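Local coordinates for monomethylamine methyltransferase mtmB1 (Methanosarcina barkeri, PDB 1NTH), which transfers the methyl group of monomethylamine to the corrinoid cofactor of its partner protein MtmC, a step in methanogenesis from methylamine, at residues D28-P33 with G266-G270; L39-L45 with K64-M69; V157-M161 with P204-L208; T184-K188 with C218-T223. All coordinates share one frame; numbering follows the deposited sequence.

Contact 1 (D28-P33 with G266-G270); sequences DLMKIP and GYAGG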
loop_
_atom_site.group_PDB
_atom_site.type_symbol
_atom_site.label_atom_id
_atom_site.label_comp_id
_atom_site.label_asym_id
_atom_site.label_seq_id
_atom_site.Cartn_x
_atom_site.Cartn_y
_atom_site.Cartn_z
ATOM N N ASP A 28 33.694 -19.974 29.673
ATOM C CA ASP A 28 32.737 -20.106 30.770
ATOM C C ASP A 28 33.315 -20.322 32.158
ATOM O O ASP A 28 32.791 -19.798 33.138
ATOM C CB ASP A 28 31.775 -21.266 30.518
ATOM C CG ASP A 28 31.063 -21.166 29.192
ATOM O OD1 ASP A 28 30.836 -20.032 28.719
ATOM O OD2 ASP A 28 30.717 -22.230 28.636
ATOM N N LEU A 29 34.378 -21.112 32.237
ATOM C CA LEU A 29 34.977 -21.450 33.521
ATOM C C LEU A 29 36.210 -20.649 33.915
ATOM O O LEU A 29 36.771 -20.868 34.992
ATOM C CB LEU A 29 35.315 -22.943 33.534
ATOM C CG LEU A 29 34.194 -23.875 33.057
ATOM C CD1 LEU A 29 34.678 -25.319 33.108
ATOM C CD2 LEU A 29 32.954 -23.689 33.920
ATOM N N MET A 30 36.629 -19.720 33.061
ATOM C CA MET A 30 37.806 -18.922 33.360
ATOM C C MET A 30 37.712 -17.442 32.989
ATOM O O MET A 30 37.644 -16.588 33.866
ATOM C CB MET A 30 39.037 -19.545 32.689
ATOM C CG MET A 30 40.324 -18.758 32.880
ATOM S SD MET A 30 41.769 -19.612 32.206
ATOM C CE MET A 30 41.555 -19.291 30.446
ATOM N N LYS A 31 37.698 -17.135 31.696
ATOM C CA LYS A 31 37.661 -15.744 31.265
ATOM C C LYS A 31 36.522 -14.906 31.846
ATOM O O LYS A 31 36.761 -13.836 32.410
ATOM C CB LYS A 31 37.652 -15.672 29.735
ATOM C CG LYS A 31 38.954 -16.173 29.113
ATOM C CD LYS A 31 38.947 -16.057 27.601
ATOM C CE LYS A 31 40.234 -16.606 27.001
ATOM N NZ LYS A 31 41.428 -15.851 27.467
ATOM N N ILE A 32 35.292 -15.388 31.724
ATOM C CA ILE A 32 34.145 -14.650 32.247
ATOM C C ILE A 32 34.141 -14.530 33.771
ATOM O O ILE A 32 34.102 -13.424 34.305
ATOM C CB ILE A 32 32.816 -15.285 31.772
ATOM C CG1 ILE A 32 32.667 -15.091 30.259
ATOM C CG2 ILE A 32 31.634 -14.663 32.508
ATOM C CD1 ILE A 32 32.627 -13.638 29.828
ATOM N N PRO A 33 34.189 -15.661 34.495
ATOM C CA PRO A 33 34.184 -15.548 35.958
ATOM C C PRO A 33 35.358 -14.748 36.531
ATOM O O PRO A 33 35.193 -14.025 37.510
ATOM C CB PRO A 33 34.166 -17.007 36.422
ATOM C CG PRO A 33 34.843 -17.735 35.300
ATOM C CD PRO A 33 34.244 -17.072 34.077
ATOM N N GLY A 266 25.382 -18.464 37.845
ATOM C CA GLY A 266 25.897 -19.056 36.623
ATOM C C GLY A 266 27.388 -18.839 36.450
ATOM O O GLY A 266 28.116 -18.718 37.433
ATOM N N TYR A 267 27.845 -18.768 35.203
ATOM C CA TYR A 267 29.267 -18.591 34.925
ATOM C C TYR A 267 29.897 -17.324 35.497
ATOM O O TYR A 267 31.085 -17.315 35.821
ATOM C CB TYR A 267 29.530 -18.636 33.416
ATOM C CG TYR A 267 29.105 -19.920 32.738
ATOM C CD1 TYR A 267 29.395 -21.164 33.303
ATOM C CD2 TYR A 267 28.432 -19.890 31.518
ATOM C CE1 TYR A 267 29.017 -22.350 32.665
ATOM C CE2 TYR A 267 28.052 -21.063 30.875
ATOM C CZ TYR A 267 28.347 -22.288 31.451
ATOM O OH TYR A 267 27.970 -23.445 30.807
ATOM N N ALA A 268 29.116 -16.257 35.622
ATOM C CA ALA A 268 29.643 -14.999 36.144
ATOM C C ALA A 268 29.836 -15.021 37.655
ATOM O O ALA A 268 30.764 -14.406 38.180
ATOM C CB ALA A 268 28.721 -13.850 35.767
ATOM N N GLY A 269 28.953 -15.728 38.349
ATOM C CA GLY A 269 29.042 -15.795 39.793
ATOM C C GLY A 269 27.797 -15.272 40.490
ATOM O O GLY A 269 26.672 -15.553 40.068
ATOM N N GLY A 270 28.006 -14.490 41.547
ATOM C CA GLY A 270 26.906 -13.955 42.332
ATOM C C GLY A 270 26.158 -12.740 41.810
ATOM O O GLY A 270 26.187 -12.437 40.615
HETATM O O HOH W 1 32.187 -20.200 35.869
HETATM O O HOH W 2 28.158 -23.250 28.097
HETATM O O HOH W 3 33.084 -14.783 39.307
#
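Tyr267 lies in a loop of the TIM barrel, between strand 263-264 and helix 271-288, and its ring stacks on Asp28 of helix 24-42. The helix has a wider pi-type turn at 28-31 and is kinked around Met30 and Pro33. Asp28 CB sits almost exactly over the ring centre of Tyr267, 3.4 Å from the centroid, in a CH-pi contact only 2° off the ring normal. Asp28 CG is anti to the carbonyl carbon (chi1 -55°), which carries the carboxylate on over the same face. The carboxylate and ring planes are 1° apart, and Asp28 CG comes 3.5 Å from Tyr267 CE2. Leu29 CD2 approaches Tyr267 CE1 obliquely at 4.3 Å. No direct hydrogen bond joins the two segments. Waters bridge them instead. One water donates to Asp28 OD2 and also bonds Tyr267 OH at 2.7 Å, which ties the far ends of the stacked groups together. Another donates to Pro33 O and to Ala268 O. Further along the helix, Pro33 CB presses on Tyr267 O at 3.2 Å, and Ile32 CG2 lies against Ala268 CB at 4.4 Å. Asp28 OD1 forms a salt bridge to Lys237 NZ, which probably helps to fix the carboxylate's rotation, parallel to the ring. Ile32 touches Leu236. Helix 24-42 thus touches both strand 237-238, through Lys237, and the loop that leads into helix 271-288.

Contact 2 (L39-L45 with K64-M69); sequences LKQKYGL and KAGFEM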
loop_
_atom_site.group_PDB
_atom_site.type_symbol
_atom_site.label_atom_id
_atom_site.label_comp_id
_atom_site.label_asym_id
_atom_site.label_seq_id
_atom_site.Cartn_x
_atom_site.Cartn_y
_atom_site.Cartn_z
ATOM N N LEU A 39 36.497 -7.207 38.385
ATOM C CA LEU A 39 35.814 -5.922 38.327
ATOM C C LEU A 39 34.976 -5.633 39.568
ATOM O O LEU A 39 34.891 -4.482 40.010
ATOM C CB LEU A 39 34.957 -5.857 37.063
ATOM C CG LEU A 39 35.790 -5.946 35.781
ATOM C CD1 LEU A 39 34.874 -6.004 34.565
ATOM C CD2 LEU A 39 36.728 -4.751 35.692
ATOM N N LYS A 40 34.361 -6.662 40.144
ATOM C CA LYS A 40 33.561 -6.455 41.344
ATOM C C LYS A 40 34.439 -5.902 42.463
ATOM O O LYS A 40 34.073 -4.946 43.142
ATOM C CB LYS A 40 32.917 -7.758 41.820
ATOM C CG LYS A 40 32.156 -7.583 43.131
ATOM C CD LYS A 40 31.627 -8.888 43.685
ATOM C CE LYS A 40 30.925 -8.656 45.014
ATOM N NZ LYS A 40 30.390 -9.915 45.594
ATOM N N GLN A 41 35.609 -6.504 42.646
ATOM C CA GLN A 41 36.516 -6.065 43.699
ATOM C C GLN A 41 37.196 -4.737 43.372
ATOM O O GLN A 41 37.288 -3.859 44.228
ATOM C CB GLN A 41 37.564 -7.152 43.969
ATOM C CG GLN A 41 38.519 -6.855 45.127
ATOM C CD GLN A 41 37.809 -6.465 46.416
ATOM O OE1 GLN A 41 36.706 -6.935 46.709
ATOM N NE2 GLN A 41 38.454 -5.610 47.202
ATOM N N LYS A 42 37.663 -4.584 42.138
ATOM C CA LYS A 42 38.325 -3.348 41.741
ATOM C C LYS A 42 37.435 -2.123 41.910
ATOM O O LYS A 42 37.911 -1.061 42.308
ATOM C CB LYS A 42 38.762 -3.449 40.275
ATOM C CG LYS A 42 39.156 -2.123 39.634
ATOM C CD LYS A 42 39.378 -2.274 38.133
ATOM C CE LYS A 42 39.655 -0.929 37.476
ATOM N NZ LYS A 42 39.894 -1.055 36.012
ATOM N N TYR A 43 36.145 -2.265 41.623
ATOM C CA TYR A 43 35.222 -1.143 41.771
ATOM C C TYR A 43 34.489 -1.170 43.108
ATOM O O TYR A 43 33.670 -0.298 43.391
ATOM C CB TYR A 43 34.209 -1.121 40.620
ATOM C CG TYR A 43 34.800 -0.657 39.311
ATOM C CD1 TYR A 43 35.229 -1.571 38.350
ATOM C CD2 TYR A 43 34.957 0.701 39.044
ATOM C CE1 TYR A 43 35.799 -1.141 37.152
ATOM C CE2 TYR A 43 35.526 1.142 37.853
ATOM C CZ TYR A 43 35.943 0.217 36.913
ATOM O OH TYR A 43 36.498 0.653 35.733
ATOM N N GLY A 44 34.791 -2.173 43.927
ATOM C CA GLY A 44 34.160 -2.290 45.231
ATOM C C GLY A 44 32.645 -2.314 45.193
ATOM O O GLY A 44 31.985 -1.680 46.018
ATOM N N LEU A 45 32.081 -3.055 44.248
ATOM C CA LEU A 45 30.631 -3.127 44.129
ATOM C C LEU A 45 29.982 -3.861 45.297
ATOM O O LEU A 45 30.377 -4.971 45.651
ATOM C CB LEU A 45 30.240 -3.796 42.809
ATOM C CG LEU A 45 30.788 -3.125 41.547
ATOM C CD1 LEU A 45 30.269 -3.864 40.318
ATOM C CD2 LEU A 45 30.370 -1.660 41.507
ATOM N N LYS A 64 30.779 1.509 34.776
ATOM C CA LYS A 64 32.158 1.392 34.320
ATOM C C LYS A 64 32.591 -0.070 34.298
ATOM O O LYS A 64 33.294 -0.497 33.387
ATOM C CB LYS A 64 33.088 2.207 35.221
ATOM C CG LYS A 64 32.909 3.709 35.064
ATOM C CD LYS A 64 33.874 4.462 35.968
ATOM C CE LYS A 64 33.753 5.963 35.772
ATOM N NZ LYS A 64 34.688 6.721 36.651
ATOM N N ALA A 65 32.160 -0.831 35.298
ATOM C CA ALA A 65 32.495 -2.253 35.375
ATOM C C ALA A 65 31.897 -3.007 34.186
ATOM O O ALA A 65 32.569 -3.820 33.551
ATOM C CB ALA A 65 31.974 -2.842 36.680
ATOM N N GLY A 66 30.627 -2.737 33.892
ATOM C CA GLY A 66 29.973 -3.395 32.773
ATOM C C GLY A 66 30.636 -3.058 31.449
ATOM O O GLY A 66 30.813 -3.925 30.591
ATOM N N PHE A 67 30.996 -1.788 31.281
ATOM C CA PHE A 67 31.656 -1.324 30.067
ATOM C C PHE A 67 33.002 -2.038 29.932
ATOM O O PHE A 67 33.345 -2.548 28.865
ATOM C CB PHE A 67 31.886 0.190 30.146
ATOM C CG PHE A 67 32.419 0.802 28.874
ATOM C CD1 PHE A 67 31.596 1.582 28.064
ATOM C CD2 PHE A 67 33.748 0.622 28.497
ATOM C CE1 PHE A 67 32.088 2.172 26.900
ATOM C CE2 PHE A 67 34.251 1.206 27.335
ATOM C CZ PHE A 67 33.419 1.986 26.534
ATOM N N GLU A 68 33.757 -2.077 31.027
ATOM C CA GLU A 68 35.073 -2.708 31.011
ATOM C C GLU A 68 34.986 -4.212 30.782
ATOM O O GLU A 68 35.855 -4.801 30.138
ATOM C CB GLU A 68 35.801 -2.429 32.330
ATOM C CG GLU A 68 37.304 -2.664 32.270
ATOM C CD GLU A 68 38.000 -2.363 33.586
ATOM O OE1 GLU A 68 37.601 -1.392 34.268
ATOM O OE2 GLU A 68 38.954 -3.091 33.933
ATOM N N MET A 69 33.939 -4.836 31.308
ATOM C CA MET A 69 33.745 -6.267 31.112
ATOM C C MET A 69 33.635 -6.550 29.615
ATOM O O MET A 69 34.303 -7.435 29.080
ATOM C CB MET A 69 32.456 -6.701 31.816
ATOM C CG MET A 69 32.147 -8.186 31.752
ATOM S SD MET A 69 33.139 -9.157 32.905
ATOM C CE MET A 69 32.759 -10.811 32.366
#
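Leu39 and Ala65 mark the closest backbone approach, with their CA atoms 5.8 Å apart, where the C-terminal end of helix 24-42 packs on helix 56-73. This is a helix-helix contact. Helix 24-42 closes with a Schellman motif, in which Gly44 takes positive phi and the chain then turns off to Leu45. Tyr43, just before that glycine, lays its ring beside the second helix. Its CD1 is 3.9 Å from Ala65 CB, and the backbone N of Ala65 lies over one face, offset toward the rim. Lys64 crosses the ring at about a right angle, with its CB near Tyr43 CE2. The polar end belongs to Glu68. Its OE1 accepts from Tyr43 OH at 2.7 Å, nearly along the C-O axis, and from Lys42 NZ at 2.9 Å on the syn side, 16° out of the carboxylate plane. Two donors therefore grip one oxygen. Lys42 reaches it as an extended chain that starts with CG anti to the backbone N (chi1 166°). Lys42 and Glu68 each have a second deposited conformer, so both bonds to OE1 describe one copy and may not be constant. The rest of the contact is largely apolar. Leu45 CD1 meets Ala65 CB at 4.1 Å, and Ile276 of helix 271-288 touches Leu39, Leu45 and Met69. The branches of Leu39 divide the work: CD2 lies beside the Glu68 carboxylate, while CD1 sits 3.3 Å from Ala65 O and 3.7 Å from Met69 CB.

Contact 3 (V157-M161 with P204-L208); sequences VNGVM and PETSL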
loop_
_atom_site.group_PDB
_atom_site.type_symbol
_atom_site.label_atom_id
_atom_site.label_comp_id
_atom_site.label_asym_id
_atom_site.label_seq_id
_atom_site.Cartn_x
_atom_site.Cartn_y
_atom_site.Cartn_z
ATOM N N VAL A 157 3.206 -10.516 23.436
ATOM C CA VAL A 157 4.444 -11.276 23.307
ATOM C C VAL A 157 3.951 -12.686 22.977
ATOM O O VAL A 157 3.237 -13.317 23.759
ATOM C CB VAL A 157 5.315 -11.267 24.590
ATOM C CG1 VAL A 157 4.483 -11.568 25.825
ATOM C CG2 VAL A 157 6.439 -12.281 24.433
ATOM N N ASN A 158 4.326 -13.162 21.796
ATOM C CA ASN A 158 3.884 -14.453 21.284
ATOM C C ASN A 158 4.189 -15.715 22.079
ATOM O O ASN A 158 5.231 -15.837 22.725
ATOM C CB ASN A 158 4.428 -14.658 19.869
ATOM C CG ASN A 158 4.030 -13.545 18.917
ATOM O OD1 ASN A 158 3.327 -12.602 19.294
ATOM N ND2 ASN A 158 4.479 -13.652 17.673
ATOM N N GLY A 159 3.261 -16.661 21.995
ATOM C CA GLY A 159 3.442 -17.951 22.629
ATOM C C GLY A 159 4.028 -18.852 21.550
ATOM O O GLY A 159 4.206 -18.422 20.404
ATOM N N VAL A 160 4.331 -20.095 21.904
ATOM C CA VAL A 160 4.897 -21.058 20.965
ATOM C C VAL A 160 3.833 -22.078 20.564
ATOM O O VAL A 160 3.149 -22.627 21.422
ATOM C CB VAL A 160 6.095 -21.810 21.612
ATOM C CG1 VAL A 160 6.433 -23.063 20.812
ATOM C CG2 VAL A 160 7.304 -20.885 21.685
ATOM N N MET A 161 3.693 -22.324 19.263
ATOM C CA MET A 161 2.719 -23.300 18.774
ATOM C C MET A 161 3.284 -24.700 19.013
ATOM O O MET A 161 4.362 -25.016 18.512
ATOM C CB MET A 161 2.476 -23.121 17.268
ATOM C CG MET A 161 1.901 -21.767 16.857
ATOM S SD MET A 161 1.507 -21.680 15.081
ATOM C CE MET A 161 -0.029 -22.640 15.034
ATOM N N PRO A 204 9.773 -13.734 16.326
ATOM C CA PRO A 204 8.991 -14.975 16.262
ATOM C C PRO A 204 9.465 -15.954 17.334
ATOM O O PRO A 204 10.667 -16.108 17.556
ATOM C CB PRO A 204 9.265 -15.472 14.849
ATOM C CG PRO A 204 10.696 -15.095 14.651
ATOM C CD PRO A 204 10.775 -13.691 15.241
ATOM N N GLU A 205 8.525 -16.629 17.981
ATOM C CA GLU A 205 8.864 -17.545 19.065
ATOM C C GLU A 205 8.951 -19.034 18.743
ATOM O O GLU A 205 9.832 -19.727 19.256
ATOM C CB GLU A 205 7.876 -17.351 20.217
ATOM C CG GLU A 205 7.872 -15.949 20.810
ATOM C CD GLU A 205 9.258 -15.487 21.197
ATOM O OE1 GLU A 205 10.013 -16.296 21.777
ATOM O OE2 GLU A 205 9.593 -14.312 20.932
ATOM N N THR A 206 8.044 -19.528 17.910
ATOM C CA THR A 206 8.025 -20.951 17.577
ATOM C C THR A 206 9.260 -21.424 16.812
ATOM O O THR A 206 9.725 -22.552 17.008
ATOM C CB THR A 206 6.754 -21.309 16.774
ATOM O OG1 THR A 206 5.597 -20.909 17.518
ATOM C CG2 THR A 206 6.673 -22.812 16.528
ATOM N N SER A 207 9.791 -20.568 15.944
ATOM C CA SER A 207 10.972 -20.912 15.159
ATOM C C SER A 207 12.234 -20.805 16.005
ATOM O O SER A 207 12.348 -19.918 16.854
ATOM C CB SER A 207 11.084 -19.986 13.945
ATOM O OG SER A 207 10.887 -18.634 14.325
ATOM N N LEU A 208 13.183 -21.706 15.766
ATOM C CA LEU A 208 14.439 -21.711 16.513
ATOM C C LEU A 208 15.660 -21.514 15.616
ATOM O O LEU A 208 16.686 -20.996 16.061
ATOM C CB LEU A 208 14.585 -23.024 17.292
ATOM C CG LEU A 208 13.485 -23.352 18.306
ATOM C CD1 LEU A 208 13.785 -24.694 18.961
ATOM C CD2 LEU A 208 13.394 -22.252 19.352
#
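Met161 and Thr206 join in a buried loop-to-strand contact, where the chain leaving barrel strand 155-156 meets the loop after helix 174-193. The pyrrolysine of this enzyme, which is not modelled, lies two positions before Pro204, so the second segment probably borders the active site. One hydrogen bond spans the contact. Met161 N donates to Thr206 OG1 at 2.9 Å, and the bond is nearly straight, with an N-H...O angle of 171°. Thr206 OG1 is anti to the carbonyl carbon (chi1 -56°), which leaves CG2 to lie 3.8 Å from Met161 O. Val160 packs next to this bond. Its CG1 faces Thr206 OG1 at 4.0 Å, and its CG2 rests on Glu205 O at 3.7 Å. Glu205 is bent at chi2, and its aliphatic part fills the other end. Its CG meets Asn158 O at 3.3 Å and Asn158 CB at 3.8 Å. Gly159 O is buried here without a polar partner, next to Glu205 CB. Glu183 of helix 174-193 binds both sides of the contact: OE2 bonds Thr206 OG1, and OE1 bonds Asn158 ND2 and Glu205 N. It probably fixes how the two segments face each other. The carboxylate of Glu205 comes close to that of Glu229 on barrel strand 227-231. Strand 160-161 pairs with strand 134-135 through Val160, and helix 174-193 backs both segments, with Leu186 on Met161 and Ala179 on Thr206.

Contact 4 (T184-K188 with C218-T223); sequences TRLIK and CTGGMT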
loop_
_atom_site.group_PDB
_atom_site.type_symbol
_atom_site.label_atom_id
_atom_site.label_comp_id
_atom_site.label_asym_id
_atom_site.label_seq_id
_atom_site.Cartn_x
_atom_site.Cartn_y
_atom_site.Cartn_z
ATOM N N THR A 184 2.238 -15.373 14.117
ATOM C CA THR A 184 1.780 -13.993 14.206
ATOM C C THR A 184 0.495 -13.739 13.428
ATOM O O THR A 184 -0.311 -12.899 13.829
ATOM C CB THR A 184 2.883 -13.013 13.759
ATOM O OG1 THR A 184 3.994 -13.121 14.662
ATOM C CG2 THR A 184 2.378 -11.571 13.789
ATOM N N ARG A 185 0.292 -14.452 12.323
ATOM C CA ARG A 185 -0.942 -14.269 11.559
ATOM C C ARG A 185 -2.132 -14.601 12.457
ATOM O O ARG A 185 -3.115 -13.860 12.497
ATOM C CB ARG A 185 -0.942 -15.157 10.308
ATOM C CG ARG A 185 -0.120 -14.576 9.166
ATOM C CD ARG A 185 0.047 -15.548 8.000
ATOM N NE ARG A 185 0.606 -14.868 6.833
ATOM C CZ ARG A 185 1.178 -15.479 5.798
ATOM N NH1 ARG A 185 1.282 -16.801 5.770
ATOM N NH2 ARG A 185 1.648 -14.758 4.787
ATOM N N LEU A 186 -2.040 -15.705 13.194
ATOM C CA LEU A 186 -3.121 -16.093 14.097
ATOM C C LEU A 186 -3.268 -15.114 15.259
ATOM O O LEU A 186 -4.383 -14.767 15.655
ATOM C CB LEU A 186 -2.875 -17.496 14.660
ATOM C CG LEU A 186 -2.944 -18.666 13.680
ATOM C CD1 LEU A 186 -2.597 -19.960 14.405
ATOM C CD2 LEU A 186 -4.343 -18.744 13.075
ATOM N N ILE A 187 -2.143 -14.676 15.814
ATOM C CA ILE A 187 -2.171 -13.753 16.940
ATOM C C ILE A 187 -2.781 -12.410 16.563
ATOM O O ILE A 187 -3.578 -11.852 17.325
ATOM C CB ILE A 187 -0.759 -13.570 17.532
ATOM C CG1 ILE A 187 -0.336 -14.879 18.210
ATOM C CG2 ILE A 187 -0.742 -12.418 18.530
ATOM C CD1 ILE A 187 1.117 -14.918 18.650
ATOM N N LYS A 188 -2.435 -11.890 15.390
ATOM C CA LYS A 188 -3.025 -10.627 14.991
ATOM C C LYS A 188 -4.507 -10.825 14.707
ATOM O O LYS A 188 -5.302 -9.899 14.858
ATOM C CB LYS A 188 -2.275 -10.033 13.790
ATOM C CG LYS A 188 -0.909 -9.508 14.213
ATOM C CD LYS A 188 -0.173 -8.780 13.103
ATOM C CE LYS A 188 1.130 -8.205 13.647
ATOM N NZ LYS A 188 1.900 -7.437 12.619
ATOM N N CYS A 218 6.044 -11.450 7.010
ATOM C CA CYS A 218 5.161 -11.782 5.898
ATOM C C CYS A 218 3.859 -11.001 5.973
ATOM O O CYS A 218 3.522 -10.433 7.013
ATOM C CB CYS A 218 4.850 -13.282 5.894
ATOM S SG CYS A 218 3.985 -13.873 7.367
ATOM N N THR A 219 3.132 -10.977 4.860
ATOM C CA THR A 219 1.861 -10.268 4.812
ATOM C C THR A 219 0.902 -10.893 5.810
ATOM O O THR A 219 0.696 -12.108 5.810
ATOM C CB THR A 219 1.239 -10.336 3.407
ATOM O OG1 THR A 219 2.108 -9.683 2.476
ATOM C CG2 THR A 219 -0.118 -9.646 3.390
ATOM N N GLY A 220 0.323 -10.055 6.664
ATOM C CA GLY A 220 -0.604 -10.544 7.666
ATOM C C GLY A 220 0.110 -11.011 8.919
ATOM O O GLY A 220 -0.516 -11.220 9.960
ATOM N N GLY A 221 1.427 -11.171 8.817
ATOM C CA GLY A 221 2.211 -11.617 9.957
ATOM C C GLY A 221 3.072 -10.510 10.537
ATOM O O GLY A 221 2.632 -9.366 10.647
ATOM N N MET A 222 4.303 -10.842 10.913
ATOM C CA MET A 222 5.198 -9.843 11.477
ATOM C C MET A 222 5.578 -8.782 10.452
ATOM O O MET A 222 5.804 -9.085 9.277
ATOM C CB MET A 222 6.465 -10.503 12.028
ATOM C CG MET A 222 6.217 -11.336 13.268
ATOM S SD MET A 222 7.749 -11.768 14.113
ATOM C CE MET A 222 8.163 -10.182 14.873
ATOM N N THR A 223 5.629 -7.535 10.904
ATOM C CA THR A 223 5.995 -6.417 10.040
ATOM C C THR A 223 6.970 -5.514 10.799
ATOM O O THR A 223 7.290 -5.782 11.959
ATOM C CB THR A 223 4.753 -5.608 9.600
ATOM O OG1 THR A 223 5.137 -4.652 8.603
ATOM C CG2 THR A 223 4.131 -4.888 10.784
HETATM O O HOH W 4 -3.457 -12.016 10.423
#
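Arg185 grips the carbonyl oxygen of Thr219 with two nitrogens, its NE at 2.9 Å and its NH2 at 3.0 Å. The grip is side-on, and the oxygen lies 4° out of the guanidinium plane. NH2 meets it on a lone pair in the carbonyl plane, while NE is tilted 19° from that plane. NH2 also bonds Gly251 O of the third subunit, so it has a second partner across the subunit boundary. Lys188 makes the second link. Its extended chain brings NZ to 2.9 Å from Gly221 O, with a salt bridge to Asp226 as a further partner. A water donates to Arg185 O and to Gly220 O and bridges helix and turn. Around these bonds the packing is close. Cys218 SG sits over one face of the Arg185 guanidinium, offset toward the rim and 3.6 Å from NE. Arg185 CA makes a C-H...O contact with Gly220 O at 3.5 Å. Thr184 and Met222 cross at about a right angle, with Thr184 OG1 3.2 Å from Met222 CG and Thr184 CG2 on the Gly221 carbonyl carbon. Asn189 of the second subunit makes a weak hydrogen bond to Arg185 O, and Ala192 of that subunit packs on Arg185, which places the helix at the subunit interface. Residues 218-221 form a type II beta turn, with Gly220 at positive phi in its third position. Helix 174-193 thus grips this turn by its backbone carbonyls, Thr219 O and Gly221 O.

How the contacts relate
Contacts 1 and 2 share helix 24-42. Their centres are 14 Å apart, and Ile32 O touches Met69 CE at 3.5 Å. Contacts 3 and 4 form the other pair, with centres 12 Å apart. They meet through Asn158 ND2 and Thr184 OG1, a probable weak hydrogen bond of 3.1 Å, and through Pro204 N and Met222 SD at 3.6 Å. Along the chain their segments alternate. Contact 2 is about 43 Å from contact 4, centre to centre, on the opposite side of the chain's centre. Contact 3 closely follows the unmodelled pyrrolysine in sequence and so probably borders the active site. Contact 4 reaches the subunit interface, and contact 1 is about 30 Å from contact 3 between centres.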